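PDB 6T0Q: lectin from Pleurotus ostreatus, which binds calcium and probably recognises galactose and related sugars through domains resembling carbohydrate-binding modules. Local coordinates for residues A[310-315]-A[331-336]; A[200-205]-A[214-219]. All blocks are in the same frame, centred on the assembly; numbering follows the deposited sequence.

Interaction 1: A[310-315]-A[331-336]; sequences WKAIQT and ESAKII
E331 and A312 form a hydrogen-bonded antiparallel pair: E331 N donates to A312 O over 2.8 Å, and A312 N returns a bond to E331 O at 2.7 Å, a reciprocal pair that fixes the register of the two strands. With chi1 at 61°, E331 CG stands between its own N and carbonyl carbon and rests against A312 O at 3.3 Å. The extended remainder of the chain carries the carboxylate towards Q314, whose amide NE2 lies 3.6 Å from E331 OE2, a loose polar contact with the two planes 35° apart. The firmer partner of this carboxylate is S204 OG, which is hydrogen-bonded to OE1. A long acidic chain suits this position because it can reach the loop after strand 199-202.

Next comes S332, a non-hydrogen-bonded partner of K311, whose side chain diverges from its own. S332 is exposed and K311 partly exposed, so their polar ends can share a water, 2.9 Å from S332 OG and only weakly linked to K311 NZ and W310 O. At A333, where the strand is interrupted, the backbone N donates to W310 O (2.8 Å, 168° at the hydrogen). The methyl CB of A333 packs 4.0 Å from W310 CB and 4.2 Å from A312 CB, a buried place suited to a small apolar residue.

Strand 311-313 lies between 331-338 and 214-222, bonding through K311 and I313 to R219 and A217. Beyond A333, K334 and I336 pair with W202 and W200 on the edge strand 199-202.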
loop_
_atom_site.group_PDB
_atom_site.type_symbol
_atom_site.label_atom_id
_atom_site.label_comp_id
_atom_site.label_asym_id
_atom_site.label_seq_id
_atom_site.Cartn_x
_atom_site.Cartn_y
_atom_site.Cartn_z
ATOM N N TRP A 310 12.934 -9.220 6.105
ATOM C CA TRP A 310 12.934 -8.029 6.940
ATOM C C TRP A 310 14.134 -7.153 6.588
ATOM O O TRP A 310 15.195 -7.654 6.225
ATOM C CB TRP A 310 12.984 -8.419 8.421
ATOM C CG TRP A 310 11.687 -9.014 8.937
ATOM C CD1 TRP A 310 11.037 -10.118 8.464
ATOM C CD2 TRP A 310 10.897 -8.518 10.023
ATOM N NE1 TRP A 310 9.880 -10.344 9.197
ATOM C CE2 TRP A 310 9.780 -9.375 10.161
ATOM C CE3 TRP A 310 11.018 -7.421 10.891
ATOM C CZ2 TRP A 310 8.798 -9.172 11.135
ATOM C CZ3 TRP A 310 10.043 -7.224 11.857
ATOM C CH2 TRP A 310 8.950 -8.095 11.972
ATOM N N LYS A 311 13.954 -5.839 6.687
ATOM C CA LYS A 311 15.074 -4.914 6.556
ATOM C C LYS A 311 15.671 -4.635 7.930
ATOM O O LYS A 311 14.974 -4.673 8.945
ATOM C CB LYS A 311 14.636 -3.600 5.902
ATOM C CG LYS A 311 14.039 -3.768 4.509
ATOM C CD LYS A 311 14.895 -4.691 3.666
ATOM C CE LYS A 311 15.469 -3.992 2.451
ATOM N NZ LYS A 311 16.369 -4.922 1.712
ATOM N N ALA A 312 16.971 -4.345 7.952
ATOM C CA ALA A 312 17.717 -4.189 9.193
ATOM C C ALA A 312 18.776 -3.107 9.015
ATOM O O ALA A 312 19.242 -2.865 7.902
ATOM C CB ALA A 312 18.382 -5.513 9.605
ATOM N N ILE A 313 19.166 -2.466 10.117
ATOM C CA ILE A 313 20.199 -1.432 10.061
ATOM C C ILE A 313 20.937 -1.403 11.395
ATOM O O ILE A 313 20.340 -1.627 12.451
ATOM C CB ILE A 313 19.594 -0.053 9.696
ATOM C CG1 ILE A 313 20.676 0.876 9.136
ATOM C CG2 ILE A 313 18.893 0.581 10.893
ATOM C CD1 ILE A 313 20.126 2.168 8.554
ATOM N N GLN A 314 22.245 -1.120 11.348
ATOM C CA GLN A 314 23.067 -1.219 12.553
ATOM C C GLN A 314 23.104 0.071 13.362
ATOM O O GLN A 314 23.166 0.021 14.595
ATOM C CB GLN A 314 24.495 -1.648 12.190
ATOM C CG GLN A 314 24.540 -3.035 11.572
ATOM C CD GLN A 314 25.935 -3.479 11.186
ATOM O OE1 GLN A 314 26.923 -3.063 11.797
ATOM N NE2 GLN A 314 26.021 -4.330 10.166
ATOM N N THR A 315 23.102 1.224 12.699
ATOM C CA THR A 315 22.955 2.512 13.369
ATOM C C THR A 315 21.518 2.959 13.149
ATOM O O THR A 315 21.115 3.249 12.018
ATOM C CB THR A 315 23.938 3.551 12.833
ATOM O OG1 THR A 315 25.282 3.134 13.102
ATOM C CG2 THR A 315 23.689 4.902 13.500
ATOM N N GLU A 331 19.784 -3.046 5.205
ATOM C CA GLU A 331 20.158 -4.324 4.618
ATOM C C GLU A 331 19.076 -5.372 4.866
ATOM O O GLU A 331 18.214 -5.219 5.734
ATOM C CB GLU A 331 21.494 -4.816 5.196
ATOM C CG GLU A 331 21.451 -5.040 6.720
ATOM C CD GLU A 331 22.745 -5.604 7.302
ATOM O OE1 GLU A 331 23.538 -6.207 6.547
ATOM O OE2 GLU A 331 22.968 -5.447 8.523
ATOM N N SER A 332 19.133 -6.449 4.087
ATOM C CA SER A 332 18.374 -7.646 4.419
ATOM C C SER A 332 18.815 -8.176 5.777
ATOM O O SER A 332 20.013 -8.296 6.044
ATOM C CB SER A 332 18.588 -8.718 3.350
ATOM O OG SER A 332 17.975 -8.340 2.139
ATOM N N ALA A 333 17.849 -8.485 6.640
ATOM C CA ALA A 333 18.184 -9.099 7.920
ATOM C C ALA A 333 18.889 -10.432 7.696
ATOM O O ALA A 333 18.618 -11.148 6.727
ATOM C CB ALA A 333 16.919 -9.310 8.765
ATOM N N LYS A 334 19.798 -10.767 8.607
ATOM C CA LYS A 334 20.532 -12.026 8.553
ATOM C C LYS A 334 19.826 -13.067 9.412
ATOM O O LYS A 334 19.505 -12.806 10.577
ATOM C CB LYS A 334 21.967 -11.843 9.048
ATOM C CG LYS A 334 22.794 -13.133 9.070
ATOM C CD LYS A 334 24.208 -12.871 9.560
ATOM C CE LYS A 334 25.014 -14.176 9.636
ATOM N NZ LYS A 334 26.430 -13.929 10.026
ATOM N N ILE A 335 19.588 -14.239 8.840
ATOM C CA ILE A 335 19.045 -15.354 9.612
ATOM C C ILE A 335 20.170 -15.947 10.451
ATOM O O ILE A 335 21.176 -16.419 9.916
ATOM C CB ILE A 335 18.409 -16.411 8.699
ATOM C CG1 ILE A 335 17.061 -15.897 8.181
ATOM C CG2 ILE A 335 18.198 -17.720 9.457
ATOM C CD1 ILE A 335 16.392 -16.828 7.187
ATOM N N ILE A 336 20.024 -15.868 11.773
ATOM C CA ILE A 336 20.991 -16.494 12.665
ATOM C C ILE A 336 20.719 -17.988 12.768
ATOM O O ILE A 336 21.650 -18.801 12.769
ATOM C CB ILE A 336 20.953 -15.806 14.044
ATOM C CG1 ILE A 336 21.039 -14.283 13.883
ATOM C CG2 ILE A 336 22.065 -16.350 14.955
ATOM C CD1 ILE A 336 22.240 -13.784 13.037
HETATM O O HOH W 1 15.195 -7.897 2.748
#

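Interaction 2: A[200-205]-A[214-219]; sequences WIWTSD and GSRAFR. With NAG (2-acetamido-2-deoxy-beta-D-glucopyranose), chain B.
I201 opens a side-chain contact inside a beta-sandwich domain, between two strands of one antiparallel sheet that are not neighbours in it and whose short segments here run at 113° to each other. Its CD1 lies 3.9 Å from F218 CD2, apolar packing of two buried side chains.

At W202 the phenyl edge of F218 meets the backbone in the ring plane, CE2 lying 3.5 Å from W202 C. With CG anti to the backbone N (chi1 -156°), the W202 indole swings back towards strand 214-219. F218 CZ comes to it obliquely near CE3, the ring planes 52° apart, while R216 CB lies over one face, near the rim. The methylene R216 CG lies against NE1 (3.6 Å), CE2 and CZ2 of the indole, and the guanidinium goes on to D205.

T203 follows, its hydroxyl at the in-plane edge of the guanidinium; OG1 donates to D205 OD1 at 2.7 Å, helping to orient the acid. D205 then forms a salt bridge with R216: OD2 alone accepts both NH2 (2.9 Å) and NE (3.2 Å), a side-on grip. R216 NH1 donates over 2.8 Å to S215 O, and S215 OG lies 3.7 Å from C1 of the bound N-acetylglucosamine.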
loop_
_atom_site.group_PDB
_atom_site.type_symbol
_atom_site.label_atom_id
_atom_site.label_comp_id
_atom_site.label_asym_id
_atom_site.label_seq_id
_atom_site.Cartn_x
_atom_site.Cartn_y
_atom_site.Cartn_z
ATOM N N TRP A 200 15.404 -16.671 14.280
ATOM C CA TRP A 200 16.154 -15.611 14.926
ATOM C C TRP A 200 16.906 -14.828 13.857
ATOM O O TRP A 200 17.611 -15.420 13.031
ATOM C CB TRP A 200 17.137 -16.189 15.938
ATOM C CG TRP A 200 16.519 -16.959 17.075
ATOM C CD1 TRP A 200 16.296 -18.308 17.132
ATOM C CD2 TRP A 200 16.084 -16.426 18.331
ATOM N NE1 TRP A 200 15.745 -18.644 18.350
ATOM C CE2 TRP A 200 15.609 -17.507 19.103
ATOM C CE3 TRP A 200 16.060 -15.139 18.880
ATOM C CZ2 TRP A 200 15.111 -17.343 20.398
ATOM C CZ3 TRP A 200 15.565 -14.978 20.170
ATOM C CH2 TRP A 200 15.099 -16.077 20.912
ATOM N N ILE A 201 16.733 -13.506 13.842
ATOM C CA ILE A 201 17.434 -12.653 12.890
ATOM C C ILE A 201 18.230 -11.603 13.655
ATOM O O ILE A 201 17.998 -11.344 14.840
ATOM C CB ILE A 201 16.485 -11.973 11.870
ATOM C CG1 ILE A 201 15.491 -11.033 12.573
ATOM C CG2 ILE A 201 15.747 -13.026 11.038
ATOM C CD1 ILE A 201 14.593 -10.242 11.596
ATOM N N TRP A 202 19.184 -10.997 12.954
ATOM C CA TRP A 202 19.941 -9.867 13.481
ATOM C C TRP A 202 20.522 -9.113 12.291
ATOM O O TRP A 202 20.278 -9.468 11.133
ATOM C CB TRP A 202 21.035 -10.329 14.452
ATOM C CG TRP A 202 21.459 -9.273 15.449
ATOM C CD1 TRP A 202 22.651 -8.585 15.470
ATOM C CD2 TRP A 202 20.698 -8.790 16.568
ATOM N NE1 TRP A 202 22.674 -7.719 16.539
ATOM C CE2 TRP A 202 21.486 -7.819 17.222
ATOM C CE3 TRP A 202 19.427 -9.092 17.083
ATOM C CZ2 TRP A 202 21.045 -7.144 18.362
ATOM C CZ3 TRP A 202 18.989 -8.422 18.212
ATOM C CH2 TRP A 202 19.801 -7.461 18.844
ATOM N N THR A 203 21.275 -8.052 12.578
ATOM C CA THR A 203 22.077 -7.447 11.525
ATOM C C THR A 203 23.273 -8.346 11.217
ATOM O O THR A 203 23.601 -9.273 11.968
ATOM C CB THR A 203 22.539 -6.044 11.920
ATOM O OG1 THR A 203 22.845 -6.017 13.320
ATOM C CG2 THR A 203 21.454 -5.020 11.622
ATOM N N SER A 204 23.935 -8.063 10.097
ATOM C CA SER A 204 24.959 -8.966 9.590
ATOM C C SER A 204 26.289 -8.861 10.335
ATOM O O SER A 204 27.222 -9.589 9.986
ATOM C CB SER A 204 25.167 -8.729 8.089
ATOM O OG SER A 204 25.522 -7.384 7.838
ATOM N N ASP A 205 26.402 -7.998 11.353
ATOM C CA ASP A 205 27.549 -8.038 12.258
ATOM C C ASP A 205 27.446 -9.163 13.282
ATOM O O ASP A 205 28.349 -9.321 14.106
ATOM C CB ASP A 205 27.719 -6.693 12.982
ATOM C CG ASP A 205 26.463 -6.256 13.733
ATOM O OD1 ASP A 205 25.413 -6.931 13.620
ATOM O OD2 ASP A 205 26.522 -5.229 14.442
ATOM N N GLY A 214 24.989 -3.323 21.486
ATOM C CA GLY A 214 24.309 -2.173 20.910
ATOM C C GLY A 214 22.909 -2.485 20.421
ATOM O O GLY A 214 22.448 -3.631 20.512
ATOM N N SER A 215 22.232 -1.467 19.887
ATOM C CA SER A 215 20.854 -1.575 19.431
ATOM C C SER A 215 20.795 -1.626 17.908
ATOM O O SER A 215 21.590 -0.985 17.216
ATOM C CB SER A 215 20.019 -0.401 19.945
ATOM O OG SER A 215 19.914 -0.444 21.358
ATOM N N ARG A 216 19.836 -2.400 17.397
ATOM C CA ARG A 216 19.652 -2.614 15.969
ATOM C C ARG A 216 18.170 -2.506 15.652
ATOM O O ARG A 216 17.328 -2.908 16.458
ATOM C CB ARG A 216 20.158 -4.003 15.536
ATOM C CG ARG A 216 21.597 -4.321 15.955
ATOM C CD ARG A 216 22.571 -3.386 15.246
ATOM N NE ARG A 216 23.964 -3.695 15.557
ATOM C CZ ARG A 216 24.746 -2.953 16.337
ATOM N NH1 ARG A 216 24.281 -1.840 16.890
ATOM N NH2 ARG A 216 26.002 -3.320 16.548
ATOM N N ALA A 217 17.845 -1.990 14.469
ATOM C CA ALA A 217 16.449 -1.845 14.078
ATOM C C ALA A 217 16.096 -2.806 12.951
ATOM O O ALA A 217 16.948 -3.180 12.137
ATOM C CB ALA A 217 16.129 -0.409 13.647
ATOM N N PHE A 218 14.817 -3.197 12.921
ATOM C CA PHE A 218 14.274 -4.158 11.966
ATOM C C PHE A 218 12.891 -3.693 11.536
ATOM O O PHE A 218 12.121 -3.193 12.358
ATOM C CB PHE A 218 14.185 -5.563 12.584
ATOM C CG PHE A 218 15.497 -6.058 13.133
ATOM C CD1 PHE A 218 15.880 -5.752 14.429
ATOM C CD2 PHE A 218 16.357 -6.801 12.340
ATOM C CE1 PHE A 218 17.096 -6.191 14.936
ATOM C CE2 PHE A 218 17.580 -7.238 12.831
ATOM C CZ PHE A 218 17.948 -6.939 14.137
ATOM N N ARG A 219 12.577 -3.864 10.248
ATOM C CA ARG A 219 11.320 -3.384 9.686
ATOM C C ARG A 219 10.717 -4.420 8.752
ATOM O O ARG A 219 11.431 -5.058 7.973
ATOM C CB ARG A 219 11.507 -2.074 8.902
ATOM C CG ARG A 219 11.785 -0.852 9.754
ATOM C CD ARG A 219 12.144 0.349 8.872
ATOM N NE ARG A 219 11.083 0.676 7.916
ATOM C CZ ARG A 219 10.063 1.488 8.174
ATOM N NH1 ARG A 219 9.949 2.064 9.370
ATOM N NH2 ARG A 219 9.156 1.726 7.233
HETATM C C1 NAG B . 16.672 1.312 21.189
HETATM C C2 NAG B . 16.782 2.818 21.350
HETATM C C3 NAG B . 17.836 3.149 22.390
HETATM C C4 NAG B . 17.467 2.510 23.721
HETATM C C5 NAG B . 17.211 1.007 23.578
HETATM C C6 NAG B . 16.499 0.444 24.788
HETATM C C7 NAG B . 16.224 4.325 19.503
HETATM C C8 NAG B . 16.681 4.938 18.214
HETATM N N2 NAG B . 17.079 3.481 20.090
HETATM O O3 NAG B . 17.911 4.562 22.536
HETATM O O4 NAG B . 18.608 2.843 24.410
HETATM O O5 NAG B . 16.355 0.713 22.458
HETATM O O6 NAG B . 17.277 -0.549 25.438
HETATM O O7 NAG B . 15.123 4.577 19.991
#

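Overall arrangement
Both interactions hold the same antiparallel sheet, in which strands 331-338 and 311-313 lie between 199-202 and 214-222. Interaction 1 joins adjacent strands, so main-chain hydrogen bonds dominate, and its polar side chains reach surface water. Interaction 2 bridges the outer two of these four strands mainly by side chains, with no backbone pairing between the two segments: aromatic and aliphatic packing in the buried interior gives way to an ion pair towards the loop. The two contacts abut, R216 NH1 packing near Q314 O. Interaction 2 also lies nearer the calcium site, with W202 close to N281, and includes S215 of the glycan pocket.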